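2-aminomuconate 6-semialdehyde dehydrogenase (Burkholderia cenocepacia, PDB 4U3W) probably catalyses the NAD-dependent oxidation of 2-aminomuconate 6-semialdehyde to 2-aminomuconate. Local coordinates at residues 419-422 against 423-426; 229-232 against 233-237; 74-77 against 78-81; 459-462 against 463-467; 378-382 against 383-387. All blocks are in the same frame, centred on the assembly; numbering follows the deposited sequence.

Interaction 1 of 5, residues 419-422 against 423-426; sequences FDDE and AEVV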
loop_
_atom_site.group_PDB
_atom_site.type_symbol
_atom_site.label_atom_id
_atom_site.label_comp_id
_atom_site.label_asym_id
_atom_site.label_seq_id
_atom_site.Cartn_x
_atom_site.Cartn_y
_atom_site.Cartn_z
ATOM N N PHE A 419 30.944 6.963 -27.162
ATOM C CA PHE A 419 30.041 5.954 -27.705
ATOM C C PHE A 419 29.286 6.539 -28.902
ATOM O O PHE A 419 29.242 7.769 -29.083
ATOM C CB PHE A 419 29.079 5.409 -26.618
ATOM C CG PHE A 419 28.001 6.365 -26.172
ATOM C CD1 PHE A 419 28.251 7.274 -25.144
ATOM C CD2 PHE A 419 26.722 6.309 -26.712
ATOM C CE1 PHE A 419 27.267 8.143 -24.680
ATOM C CE2 PHE A 419 25.706 7.193 -26.279
ATOM C CZ PHE A 419 25.974 8.118 -25.256
ATOM N N ASP A 420 28.703 5.666 -29.722
ATOM C CA ASP A 420 27.983 6.122 -30.911
ATOM C C ASP A 420 26.478 5.958 -30.873
ATOM O O ASP A 420 25.776 6.725 -31.511
ATOM C CB ASP A 420 28.539 5.402 -32.143
ATOM C CG ASP A 420 29.985 5.746 -32.384
ATOM O OD1 ASP A 420 30.271 6.953 -32.569
ATOM O OD2 ASP A 420 30.828 4.820 -32.305
ATOM N N ASP A 421 25.965 4.928 -30.210
ATOM C CA ASP A 421 24.523 4.809 -30.132
ATOM C C ASP A 421 23.965 4.207 -28.824
ATOM O O ASP A 421 24.677 3.640 -27.956
ATOM C CB ASP A 421 23.974 4.033 -31.345
ATOM C CG ASP A 421 24.550 2.645 -31.474
ATOM O OD1 ASP A 421 24.123 1.770 -30.693
ATOM O OD2 ASP A 421 25.379 2.423 -32.399
ATOM N N GLU A 422 22.662 4.383 -28.701
ATOM C CA GLU A 422 21.967 4.091 -27.478
ATOM C C GLU A 422 22.006 2.609 -27.087
ATOM O O GLU A 422 22.308 2.287 -25.940
ATOM C CB GLU A 422 20.534 4.562 -27.609
ATOM C CG GLU A 422 19.810 4.524 -26.286
ATOM C CD GLU A 422 18.430 5.123 -26.434
ATOM O OE1 GLU A 422 18.337 6.344 -26.590
ATOM O OE2 GLU A 422 17.444 4.374 -26.407
ATOM N N ALA A 423 21.714 1.706 -28.023
ATOM C CA ALA A 423 21.717 0.288 -27.680
ATOM C C ALA A 423 23.116 -0.164 -27.209
ATOM O O ALA A 423 23.262 -1.010 -26.305
ATOM C CB ALA A 423 21.245 -0.535 -28.881
ATOM N N GLU A 424 24.136 0.425 -27.836
ATOM C CA GLU A 424 25.523 0.171 -27.532
ATOM C C GLU A 424 25.910 0.566 -26.123
ATOM O O GLU A 424 26.494 -0.237 -25.377
ATOM C CB GLU A 424 26.414 0.921 -28.525
ATOM C CG GLU A 424 27.900 0.855 -28.174
ATOM C CD GLU A 424 28.709 2.045 -28.686
ATOM O OE1 GLU A 424 28.190 2.831 -29.477
ATOM O OE2 GLU A 424 29.861 2.215 -28.270
ATOM N N VAL A 425 25.603 1.802 -25.734
ATOM C CA VAL A 425 26.082 2.259 -24.425
ATOM C C VAL A 425 25.322 1.549 -23.284
ATOM O O VAL A 425 25.856 1.354 -22.204
ATOM C CB VAL A 425 25.976 3.823 -24.291
ATOM C CG1 VAL A 425 24.553 4.283 -23.971
ATOM C CG2 VAL A 425 26.923 4.333 -23.232
ATOM N N VAL A 426 24.068 1.175 -23.519
ATOM C CA VAL A 426 23.332 0.403 -22.525
ATOM C C VAL A 426 24.096 -0.926 -22.255
ATOM O O VAL A 426 24.310 -1.309 -21.097
ATOM C CB VAL A 426 21.887 0.125 -22.992
ATOM C CG1 VAL A 426 21.251 -0.968 -22.136
ATOM C CG2 VAL A 426 21.016 1.440 -22.919
HETATM O O HOH W 1 31.606 3.511 -30.012
#

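Interaction 2 of 5, residues 229-232 against 233-237; sequences GQNA and AGEFL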
loop_
_atom_site.group_PDB
_atom_site.type_symbol
_atom_site.label_atom_id
_atom_site.label_comp_id
_atom_site.label_asym_id
_atom_site.label_seq_id
_atom_site.Cartn_x
_atom_site.Cartn_y
_atom_site.Cartn_z
ATOM N N GLY A 229 38.915 -5.733 11.488
ATOM C CA GLY A 229 37.885 -6.507 10.787
ATOM C C GLY A 229 38.281 -7.977 10.769
ATOM O O GLY A 229 37.967 -8.725 11.671
ATOM N N GLN A 230 38.989 -8.399 9.731
ATOM C CA GLN A 230 39.395 -9.789 9.614
ATOM C C GLN A 230 40.257 -10.257 10.797
ATOM O O GLN A 230 41.157 -9.533 11.275
ATOM C CB GLN A 230 40.150 -9.974 8.308
ATOM C CG GLN A 230 40.630 -11.394 8.072
ATOM C CD GLN A 230 41.513 -11.540 6.847
ATOM O OE1 GLN A 230 41.613 -10.618 6.056
ATOM N NE2 GLN A 230 42.155 -12.705 6.686
ATOM N N ASN A 231 39.938 -11.456 11.288
ATOM C CA ASN A 231 40.514 -12.045 12.498
ATOM C C ASN A 231 40.529 -11.108 13.716
ATOM O O ASN A 231 41.420 -11.159 14.607
ATOM C CB ASN A 231 41.952 -12.563 12.280
ATOM C CG ASN A 231 42.034 -13.688 11.368
ATOM O OD1 ASN A 231 41.488 -14.785 11.614
ATOM N ND2 ASN A 231 42.976 -13.524 10.370
ATOM N N ALA A 232 39.544 -10.223 13.713
ATOM C CA ALA A 232 39.415 -9.237 14.762
ATOM C C ALA A 232 37.928 -8.990 15.095
ATOM O O ALA A 232 37.061 -9.770 14.664
ATOM C CB ALA A 232 40.136 -7.902 14.354
ATOM N N ALA A 233 37.639 -7.935 15.862
ATOM C CA ALA A 233 36.302 -7.673 16.354
ATOM C C ALA A 233 35.190 -7.779 15.275
ATOM O O ALA A 233 34.142 -8.343 15.549
ATOM C CB ALA A 233 36.268 -6.305 17.048
ATOM N N GLY A 234 35.430 -7.296 14.054
ATOM C CA GLY A 234 34.385 -7.375 13.026
ATOM C C GLY A 234 33.992 -8.815 12.690
ATOM O O GLY A 234 32.792 -9.203 12.723
ATOM N N GLU A 235 35.011 -9.631 12.432
ATOM C CA GLU A 235 34.778 -11.048 12.192
ATOM C C GLU A 235 34.107 -11.734 13.374
ATOM O O GLU A 235 33.182 -12.541 13.192
ATOM C CB GLU A 235 36.098 -11.767 11.909
ATOM C CG GLU A 235 35.898 -13.233 11.670
ATOM C CD GLU A 235 37.204 -13.933 11.356
ATOM O OE1 GLU A 235 37.472 -14.969 11.993
ATOM O OE2 GLU A 235 37.996 -13.425 10.537
ATOM N N PHE A 236 34.593 -11.464 14.585
ATOM C CA PHE A 236 34.011 -12.107 15.772
ATOM C C PHE A 236 32.509 -11.839 15.864
ATOM O O PHE A 236 31.710 -12.705 16.248
ATOM C CB PHE A 236 34.688 -11.599 17.031
ATOM C CG PHE A 236 36.203 -11.739 17.015
ATOM C CD1 PHE A 236 36.825 -12.662 16.193
ATOM C CD2 PHE A 236 36.976 -10.929 17.817
ATOM C CE1 PHE A 236 38.199 -12.775 16.148
ATOM C CE2 PHE A 236 38.378 -11.045 17.814
ATOM C CZ PHE A 236 39.002 -11.975 16.964
ATOM N N LEU A 237 32.136 -10.604 15.547
ATOM C CA LEU A 237 30.729 -10.182 15.612
ATOM C C LEU A 237 29.869 -11.004 14.642
ATOM O O LEU A 237 28.790 -11.496 14.991
ATOM C CB LEU A 237 30.642 -8.675 15.309
ATOM C CG LEU A 237 29.209 -8.132 15.325
ATOM C CD1 LEU A 237 28.422 -8.407 16.649
ATOM C CD2 LEU A 237 29.293 -6.671 15.110
HETATM O O HOH W 2 39.467 -15.918 10.534
HETATM O O HOH W 3 40.267 -15.537 13.852
#

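Interaction 3 of 5, residues 74-77 against 78-81; sequences AGWR and DTTP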
loop_
_atom_site.group_PDB
_atom_site.type_symbol
_atom_site.label_atom_id
_atom_site.label_comp_id
_atom_site.label_asym_id
_atom_site.label_seq_id
_atom_site.Cartn_x
_atom_site.Cartn_y
_atom_site.Cartn_z
ATOM N N ALA A 74 14.753 -7.062 28.970
ATOM C CA ALA A 74 14.508 -6.130 30.061
ATOM C C ALA A 74 13.490 -5.061 29.662
ATOM O O ALA A 74 13.139 -4.203 30.479
ATOM C CB ALA A 74 15.781 -5.474 30.522
ATOM N N GLY A 75 13.021 -5.094 28.418
ATOM C CA GLY A 75 11.882 -4.274 28.078
ATOM C C GLY A 75 11.994 -3.437 26.816
ATOM O O GLY A 75 11.006 -2.878 26.371
ATOM N N TRP A 76 13.181 -3.338 26.241
ATOM C CA TRP A 76 13.334 -2.562 25.003
ATOM C C TRP A 76 12.501 -3.191 23.905
ATOM O O TRP A 76 11.969 -2.495 23.011
ATOM C CB TRP A 76 14.791 -2.488 24.561
ATOM C CG TRP A 76 14.963 -1.646 23.278
ATOM C CD1 TRP A 76 15.231 -2.110 22.029
ATOM C CD2 TRP A 76 14.826 -0.217 23.155
ATOM N NE1 TRP A 76 15.309 -1.054 21.123
ATOM C CE2 TRP A 76 15.089 0.119 21.797
ATOM C CE3 TRP A 76 14.566 0.819 24.068
ATOM C CZ2 TRP A 76 15.075 1.448 21.324
ATOM C CZ3 TRP A 76 14.562 2.152 23.594
ATOM C CH2 TRP A 76 14.817 2.444 22.232
ATOM N N ARG A 77 12.395 -4.521 23.978
ATOM C CA ARG A 77 11.586 -5.285 23.027
ATOM C C ARG A 77 10.096 -4.861 23.067
ATOM O O ARG A 77 9.399 -4.898 22.045
ATOM C CB ARG A 77 11.731 -6.782 23.320
ATOM C CG ARG A 77 10.955 -7.712 22.419
ATOM C CD ARG A 77 11.009 -9.121 22.974
ATOM N NE ARG A 77 10.453 -9.202 24.330
ATOM C CZ ARG A 77 10.659 -10.210 25.184
ATOM N NH1 ARG A 77 11.415 -11.244 24.836
ATOM N NH2 ARG A 77 10.106 -10.188 26.392
ATOM N N ASP A 78 9.618 -4.434 24.233
ATOM C CA ASP A 78 8.225 -4.096 24.363
ATOM C C ASP A 78 7.901 -2.575 24.226
ATOM O O ASP A 78 6.748 -2.157 24.440
ATOM C CB ASP A 78 7.713 -4.611 25.698
ATOM C CG ASP A 78 7.867 -6.135 25.845
ATOM O OD1 ASP A 78 7.573 -6.893 24.880
ATOM O OD2 ASP A 78 8.290 -6.557 26.942
ATOM N N THR A 79 8.874 -1.749 23.861
ATOM C CA THR A 79 8.556 -0.326 23.620
ATOM C C THR A 79 7.525 -0.166 22.483
ATOM O O THR A 79 7.476 -0.990 21.574
ATOM C CB THR A 79 9.817 0.487 23.292
ATOM O OG1 THR A 79 10.590 -0.159 22.266
ATOM C CG2 THR A 79 10.722 0.618 24.542
ATOM N N THR A 80 6.710 0.886 22.534
ATOM C CA THR A 80 5.824 1.220 21.412
ATOM C C THR A 80 6.543 2.042 20.333
ATOM O O THR A 80 7.532 2.702 20.618
ATOM C CB THR A 80 4.629 2.068 21.858
ATOM O OG1 THR A 80 5.156 3.322 22.334
ATOM C CG2 THR A 80 3.803 1.359 22.937
ATOM N N PRO A 81 5.985 2.073 19.112
ATOM C CA PRO A 81 6.581 2.939 18.086
ATOM C C PRO A 81 6.664 4.401 18.535
ATOM O O PRO A 81 7.651 5.095 18.238
ATOM C CB PRO A 81 5.630 2.778 16.878
ATOM C CG PRO A 81 5.062 1.402 17.040
ATOM C CD PRO A 81 4.912 1.222 18.555
#

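Interaction 4 of 5, residues 459-462 against 463-467; sequences IVWV and NAWFV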
loop_
_atom_site.group_PDB
_atom_site.type_symbol
_atom_site.label_atom_id
_atom_site.label_comp_id
_atom_site.label_asym_id
_atom_site.label_seq_id
_atom_site.Cartn_x
_atom_site.Cartn_y
_atom_site.Cartn_z
ATOM N N ILE A 459 20.075 1.703 -8.446
ATOM C CA ILE A 459 19.637 3.094 -8.549
ATOM C C ILE A 459 20.020 3.665 -9.902
ATOM O O ILE A 459 21.132 3.409 -10.364
ATOM C CB ILE A 459 20.263 3.992 -7.464
ATOM C CG1 ILE A 459 19.936 3.453 -6.067
ATOM C CG2 ILE A 459 19.630 5.415 -7.547
ATOM C CD1 ILE A 459 21.162 2.759 -5.413
ATOM N N VAL A 460 19.148 4.459 -10.531
ATOM C CA VAL A 460 19.572 5.206 -11.749
ATOM C C VAL A 460 19.138 6.663 -11.576
ATOM O O VAL A 460 17.931 6.881 -11.342
ATOM C CB VAL A 460 18.934 4.664 -13.063
ATOM C CG1 VAL A 460 19.377 5.561 -14.303
ATOM C CG2 VAL A 460 19.244 3.135 -13.299
ATOM N N TRP A 461 20.098 7.612 -11.612
ATOM C CA TRP A 461 19.771 9.043 -11.604
ATOM C C TRP A 461 19.737 9.622 -13.043
ATOM O O TRP A 461 20.548 9.236 -13.861
ATOM C CB TRP A 461 20.776 9.855 -10.771
ATOM C CG TRP A 461 20.639 9.642 -9.302
ATOM C CD1 TRP A 461 19.638 10.129 -8.460
ATOM C CD2 TRP A 461 21.522 8.884 -8.474
ATOM N NE1 TRP A 461 19.865 9.709 -7.171
ATOM C CE2 TRP A 461 21.003 8.936 -7.149
ATOM C CE3 TRP A 461 22.679 8.155 -8.728
ATOM C CZ2 TRP A 461 21.620 8.279 -6.078
ATOM C CZ3 TRP A 461 23.319 7.506 -7.633
ATOM C CH2 TRP A 461 22.775 7.575 -6.346
ATOM N N VAL A 462 18.769 10.525 -13.319
ATOM C CA VAL A 462 18.695 11.192 -14.612
ATOM C C VAL A 462 18.882 12.696 -14.351
ATOM O O VAL A 462 18.043 13.321 -13.623
ATOM C CB VAL A 462 17.328 10.905 -15.343
ATOM C CG1 VAL A 462 17.348 11.531 -16.764
ATOM C CG2 VAL A 462 17.126 9.392 -15.457
ATOM N N ASN A 463 19.982 13.240 -14.881
ATOM C CA ASN A 463 20.361 14.614 -14.629
ATOM C C ASN A 463 20.571 14.931 -13.139
ATOM O O ASN A 463 20.238 16.016 -12.668
ATOM C CB ASN A 463 19.310 15.593 -15.275
ATOM C CG ASN A 463 19.229 15.421 -16.796
ATOM O OD1 ASN A 463 20.224 15.040 -17.423
ATOM N ND2 ASN A 463 18.042 15.666 -17.388
ATOM N N ALA A 464 21.151 13.980 -12.398
ATOM C CA ALA A 464 21.400 14.145 -11.000
ATOM C C ALA A 464 22.429 13.057 -10.569
ATOM O O ALA A 464 22.801 12.211 -11.362
ATOM C CB ALA A 464 20.082 14.024 -10.183
ATOM N N TRP A 465 22.829 13.109 -9.314
ATOM C CA TRP A 465 23.702 12.098 -8.729
ATOM C C TRP A 465 23.615 12.199 -7.188
ATOM O O TRP A 465 23.566 13.292 -6.625
ATOM C CB TRP A 465 25.150 12.266 -9.235
ATOM C CG TRP A 465 26.109 11.258 -8.596
ATOM C CD1 TRP A 465 26.222 9.928 -8.891
ATOM C CD2 TRP A 465 27.008 11.512 -7.507
ATOM N NE1 TRP A 465 27.193 9.330 -8.061
ATOM C CE2 TRP A 465 27.688 10.283 -7.211
ATOM C CE3 TRP A 465 27.336 12.654 -6.778
ATOM C CZ2 TRP A 465 28.657 10.174 -6.208
ATOM C CZ3 TRP A 465 28.309 12.544 -5.769
ATOM C CH2 TRP A 465 28.952 11.288 -5.489
ATOM N N PHE A 466 23.531 11.047 -6.540
ATOM C CA PHE A 466 23.573 10.943 -5.072
ATOM C C PHE A 466 22.486 11.841 -4.436
ATOM O O PHE A 466 22.745 12.591 -3.492
ATOM C CB PHE A 466 24.983 11.268 -4.571
ATOM C CG PHE A 466 25.292 10.784 -3.143
ATOM C CD1 PHE A 466 24.485 9.865 -2.499
ATOM C CD2 PHE A 466 26.422 11.232 -2.492
ATOM C CE1 PHE A 466 24.766 9.429 -1.195
ATOM C CE2 PHE A 466 26.734 10.783 -1.173
ATOM C CZ PHE A 466 25.902 9.887 -0.545
ATOM N N VAL A 467 21.271 11.748 -4.991
ATOM C CA VAL A 467 20.057 12.320 -4.391
ATOM C C VAL A 467 19.313 11.200 -3.713
ATOM O O VAL A 467 18.800 10.282 -4.371
ATOM C CB VAL A 467 19.166 12.994 -5.436
ATOM C CG1 VAL A 467 17.798 13.372 -4.814
ATOM C CG2 VAL A 467 19.911 14.206 -5.964
#

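Interaction 5 of 5, residues 378-382 against 383-387; sequences PSFGD and ARDDG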
loop_
_atom_site.group_PDB
_atom_site.type_symbol
_atom_site.label_atom_id
_atom_site.label_comp_id
_atom_site.label_asym_id
_atom_site.label_seq_id
_atom_site.Cartn_x
_atom_site.Cartn_y
_atom_site.Cartn_z
ATOM N N PRO A 378 50.124 15.106 -4.763
ATOM C CA PRO A 378 50.758 16.428 -4.777
ATOM C C PRO A 378 52.066 16.441 -4.001
ATOM O O PRO A 378 52.415 15.501 -3.273
ATOM C CB PRO A 378 49.719 17.308 -4.084
ATOM C CG PRO A 378 49.018 16.357 -3.135
ATOM C CD PRO A 378 48.900 15.090 -3.959
ATOM N N SER A 379 52.832 17.502 -4.154
ATOM C CA SER A 379 54.035 17.646 -3.351
ATOM C C SER A 379 53.978 19.018 -2.618
ATOM O O SER A 379 54.071 20.095 -3.271
ATOM C CB SER A 379 55.246 17.515 -4.283
ATOM O OG SER A 379 56.399 17.829 -3.614
ATOM N N PHE A 380 53.869 18.983 -1.284
ATOM C CA PHE A 380 53.657 20.191 -0.466
ATOM C C PHE A 380 54.929 20.753 0.168
ATOM O O PHE A 380 55.024 21.942 0.398
ATOM C CB PHE A 380 52.670 19.915 0.688
ATOM C CG PHE A 380 51.258 19.581 0.239
ATOM C CD1 PHE A 380 50.440 20.573 -0.246
ATOM C CD2 PHE A 380 50.745 18.301 0.402
ATOM C CE1 PHE A 380 49.118 20.301 -0.648
ATOM C CE2 PHE A 380 49.420 18.008 0.040
ATOM C CZ PHE A 380 48.610 18.991 -0.453
ATOM N N GLY A 381 55.862 19.892 0.560
ATOM C CA GLY A 381 57.056 20.388 1.227
ATOM C C GLY A 381 56.868 20.685 2.701
ATOM O O GLY A 381 57.657 21.401 3.310
ATOM N N ASP A 382 55.836 20.112 3.305
ATOM C CA ASP A 382 55.688 20.175 4.763
ATOM C C ASP A 382 54.947 18.888 5.194
ATOM O O ASP A 382 54.826 17.954 4.395
ATOM C CB ASP A 382 54.929 21.455 5.212
ATOM C CG ASP A 382 53.559 21.619 4.545
ATOM O OD1 ASP A 382 52.858 20.609 4.284
ATOM O OD2 ASP A 382 53.148 22.789 4.253
ATOM N N ALA A 383 54.432 18.868 6.419
ATOM C CA ALA A 383 53.876 17.628 6.983
ATOM C C ALA A 383 52.633 17.112 6.229
ATOM O O ALA A 383 52.285 15.972 6.395
ATOM C CB ALA A 383 53.570 17.819 8.480
ATOM N N ARG A 384 51.980 17.926 5.397
ATOM C CA ARG A 384 50.886 17.413 4.591
ATOM C C ARG A 384 51.394 16.270 3.671
ATOM O O ARG A 384 50.603 15.423 3.206
ATOM C CB ARG A 384 50.247 18.546 3.768
ATOM C CG ARG A 384 49.453 19.564 4.630
ATOM C CD ARG A 384 49.037 20.770 3.772
ATOM N NE ARG A 384 50.216 21.528 3.322
ATOM C CZ ARG A 384 50.153 22.578 2.496
ATOM N NH1 ARG A 384 48.983 23.024 2.054
ATOM N NH2 ARG A 384 51.279 23.180 2.113
ATOM N N ASP A 385 52.711 16.250 3.400
ATOM C CA ASP A 385 53.262 15.185 2.599
ATOM C C ASP A 385 53.285 13.890 3.390
ATOM O O ASP A 385 53.562 12.855 2.812
ATOM C CB ASP A 385 54.709 15.488 2.109
ATOM C CG ASP A 385 54.752 16.561 1.039
ATOM O OD1 ASP A 385 53.755 16.703 0.311
ATOM O OD2 ASP A 385 55.810 17.234 0.893
ATOM N N ASP A 386 53.123 13.962 4.711
ATOM C CA ASP A 386 53.096 12.749 5.538
ATOM C C ASP A 386 51.678 12.158 5.604
ATOM O O ASP A 386 51.473 11.080 6.200
ATOM C CB ASP A 386 53.587 13.030 6.945
ATOM C CG ASP A 386 55.078 13.436 6.954
ATOM O OD1 ASP A 386 55.787 13.132 5.968
ATOM O OD2 ASP A 386 55.517 14.026 7.950
ATOM N N GLY A 387 50.739 12.865 5.005
ATOM C CA GLY A 387 49.353 12.410 4.863
ATOM C C GLY A 387 49.146 11.571 3.600
ATOM O O GLY A 387 50.097 10.930 3.070
HETATM O O HOH W 4 51.697 14.886 -0.664
HETATM O O HOH W 5 56.891 16.425 -1.675
#

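Interaction 1 of 5, residues 419-422 against 423-426
Val425 lies over one face of the Phe419 ring, and this is the tight side of the contact: CB of Val425 comes to 3.5 Å from CD2 of Phe419, and CG2 of Val425 sits 3.8 Å from the ring centroid of Phe419, 16° off the normal, in a CH-pi contact. The ring reaches the valine because CG of Phe419 stands between its own backbone N and carbonyl carbon (chi1 72°). A flat ring and a compact branched side chain suit this buried place, where Phe282 adds an edge-to-face ring partner and Val280 and Tyr313, of strands 277-281 and 309-315, also touch the pair. Between this packed side and the solvent lies the start of helix 422-430, built as a capping box. Asp421, the N-cap, accepts from Glu424 N through OD1 at 3.2 Å, while the extended Glu424 chain reaches back toward the loop so that OE1 takes two bonds, from Asp421 N at 3.1 Å and from Asp420 N at 2.9 Å. The first helical backbone bond follows directly, from Val425 N to Asp421 O at 3.0 Å. Outward, the contact loosens into carboxylates and water. One water donates both to OD2 of Asp420 and to OE2 of Glu424, bridging two acids whose like charges would probably repel; Arg316 pairs with Asp420 and Arg428 with Glu424, probably easing that repulsion. Glu422 turns its carboxylate away from the loop and forms salt bridges with Arg447 and Arg450 of helix 445-452.

Interaction 2 of 5, residues 229-232 against 233-237
A type II beta turn from Gly229 to Ala232 runs straight into helix 233-238, with Ala232 at the N-cap, and the carbonyl O of Gly229 serves both elements: it accepts from Ala232 N at 3.0 Å within the turn and from Glu235 N at 3.2 Å, one donor above its plane and the other below. Glycine suits position 234, since a CB there would lie too close to CA of Gly229. Asn231 has a positive phi (49°) in the turn, which asparagine tolerates well. The side chain of Glu235 then returns to the turn. Its CG is anti to the backbone N (chi1 179°) and the chain stays extended, which carries OE2 to 2.9 Å from Asn231 N, a donor placed well above the carboxylate plane. The side chains of Asn231 and Glu235 run alongside each other, and a water within 2.6 Å of both Asn231 OD1 and Glu235 OE1 lies between their ends. Phe236 covers the other part of the turn. The carbonyl O of Ala232 stands 3.1 Å above the centre of the Phe236 ring while accepting from Phe236 N at 3.0 Å, and the small Ala232 and Ala233 fit the buried ground beside Glu55, Ala56 and Val61. The carboxylate of Glu235 also forms a salt bridge with Arg239, so one acid joins turn and helix; its negative charge near the helix start would probably be favoured by the helix dipole.

Interaction 3 of 5, residues 74-77 against 78-81
Gly75 meets Asp78 through the backbone: Asp78 N donates to Gly75 O at 3.0 Å. Glycine fits here because its backbone has a positive phi of 132°, at which a CB would press on the carbonyl O of the residue before. Next comes Trp76, whose carbonyl O takes two bonds from a single residue. Thr79 N reaches Trp76 O at 3.3 Å, whereas Thr79 OG1 donates to Trp76 O at 2.8 Å, tilted only 20° from the carbonyl plane. The hydroxyl can do so because OG1 lies between the backbone N and carbonyl carbon of Thr79 (chi1 50°); the same rotation leaves CG2 of Thr79 at 3.9 Å from CE3 of the Trp76 indole. Threonine thus supplies both a donor and a methyl, and its OG1 has a further hydrogen-bond partner in Arg84. The buried indole itself meets Trp87 and packs on Leu217 and Val221. Arg77 runs beside Asp78; NE of Arg77 is 3.7 Å from OD1 of Asp78, a long salt bridge in which the oxygen lies near the guanidinium plane at its edge. Beyond the turn, Thr80 and Pro81 pack on His147 of the second subunit. Taken together, the bonds describe a type I beta turn from Trp76 to Thr79 at the C-terminal side of helix 58-76, followed at once by Thr80 as N-cap of helix 81-96: a tight turn connecting two consecutive helices.

Interaction 4 of 5, residues 459-462 against 463-467
Trp461 fills the apolar centre, its indole folded under the chain that leaves strand 459-462, an outermost strand of the seven-stranded mixed sheet within this subunit. CG2 of Ile459 covers one face, 3.7 Å above the plane of the Trp461 ring, and the backbone of Trp465 and Phe466 covers the opposite one. There Phe466 N stands 3.2 Å above the middle of the Trp461 indole. A broad, flat side chain suits this layered site. The indoles of Trp461 and Trp465 meet obliquely, planes 63° apart, with CE3 of Trp461 at 4.0 Å from CD1 of Trp465. Nearer the strand, Ala464 O comes to 3.2 Å from CB of Trp461, a carbonyl buried without a hydrogen-bond partner, and the small Ala464 lets the returning chain come close. The strand also pairs in parallel with a strand of the third subunit, carrying the sheet across the interface, and Val462 packs on Val502 of that subunit. Toward the polar edge, Asn463 turns the chain with a positive phi of 59° and gives its ND2 to Thr442 O, while Trp465 NE1 bonds to Leu307 O. The indole NE1 of Trp461 donates to Val467 O at 3.1 Å, with the oxygen only 7° out of the ring plane.

Interaction 5 of 5, residues 378-382 against 383-387
Arg384 and Asp382 are joined by charge. The guanidinium grips the carboxylate side-on with two nitrogens: NE of Arg384 gives an almost straight bond to the syn lone pair of Asp382 OD1 at 3.0 Å, and NH2 of Arg384 reaches Asp382 OD2 at 2.9 Å. OD1 of Asp382 accepts from Arg384 N as well, which ties the acid to the first turn of the 3-10 segment 383-386. Among hydrogen bonds to the backbone, Asp385 uses both its oxygens. Its OD1 takes Phe380 N at 2.8 Å through the syn lone pair, and its OD2 takes Gly381 N at 2.7 Å from above the carboxylate plane, so a single short acid ties together two successive amides. Gly381 suits the bend, having a positive phi of 81°. Asp385 N in turn donates to Asp382 O at 2.9 Å. Two waters extend the network, one donating to Pro378 O and Asp385 OD1, the other to Asp385 OD2 beside Ser379. The aromatic contact is a CH-pi one: CD of Arg384 lies 4.2 Å from the Phe380 centroid, nearly on the normal. The arginine is bent at chi3 (-65°), bringing its guanidinium over the ring's rim with planes 27° apart, while Pro378 touches the opposite face. This surface loop links strands 370-373 and 393-396 at the edge of the seven-stranded sheet; Phe389 meets Phe380 edge-to-face, and Arg351 of helix 351-366 donates through NH1 to the carbonyl oxygens of Asp385 and Gly387.

All five contacts are local turns or caps spread over one aldehyde dehydrogenase subunit, and none touches another. Interactions 1 and 4 are the nearest pair, with centres about 19 Å apart; both lie at ends of strands in the same seven-stranded sheet, and interaction 5 joins two more of its strands, about 35 Å from interaction 4 between centres. Interactions 2 and 3, about 29 Å apart between centres, flank helix 58-76: Phe236 packs near its start and Trp76 lies at its end. Interactions 3 and 4 both touch the second subunit. A bound magnesium ion lies about 12 Å from the side chain of Asp386 in interaction 5.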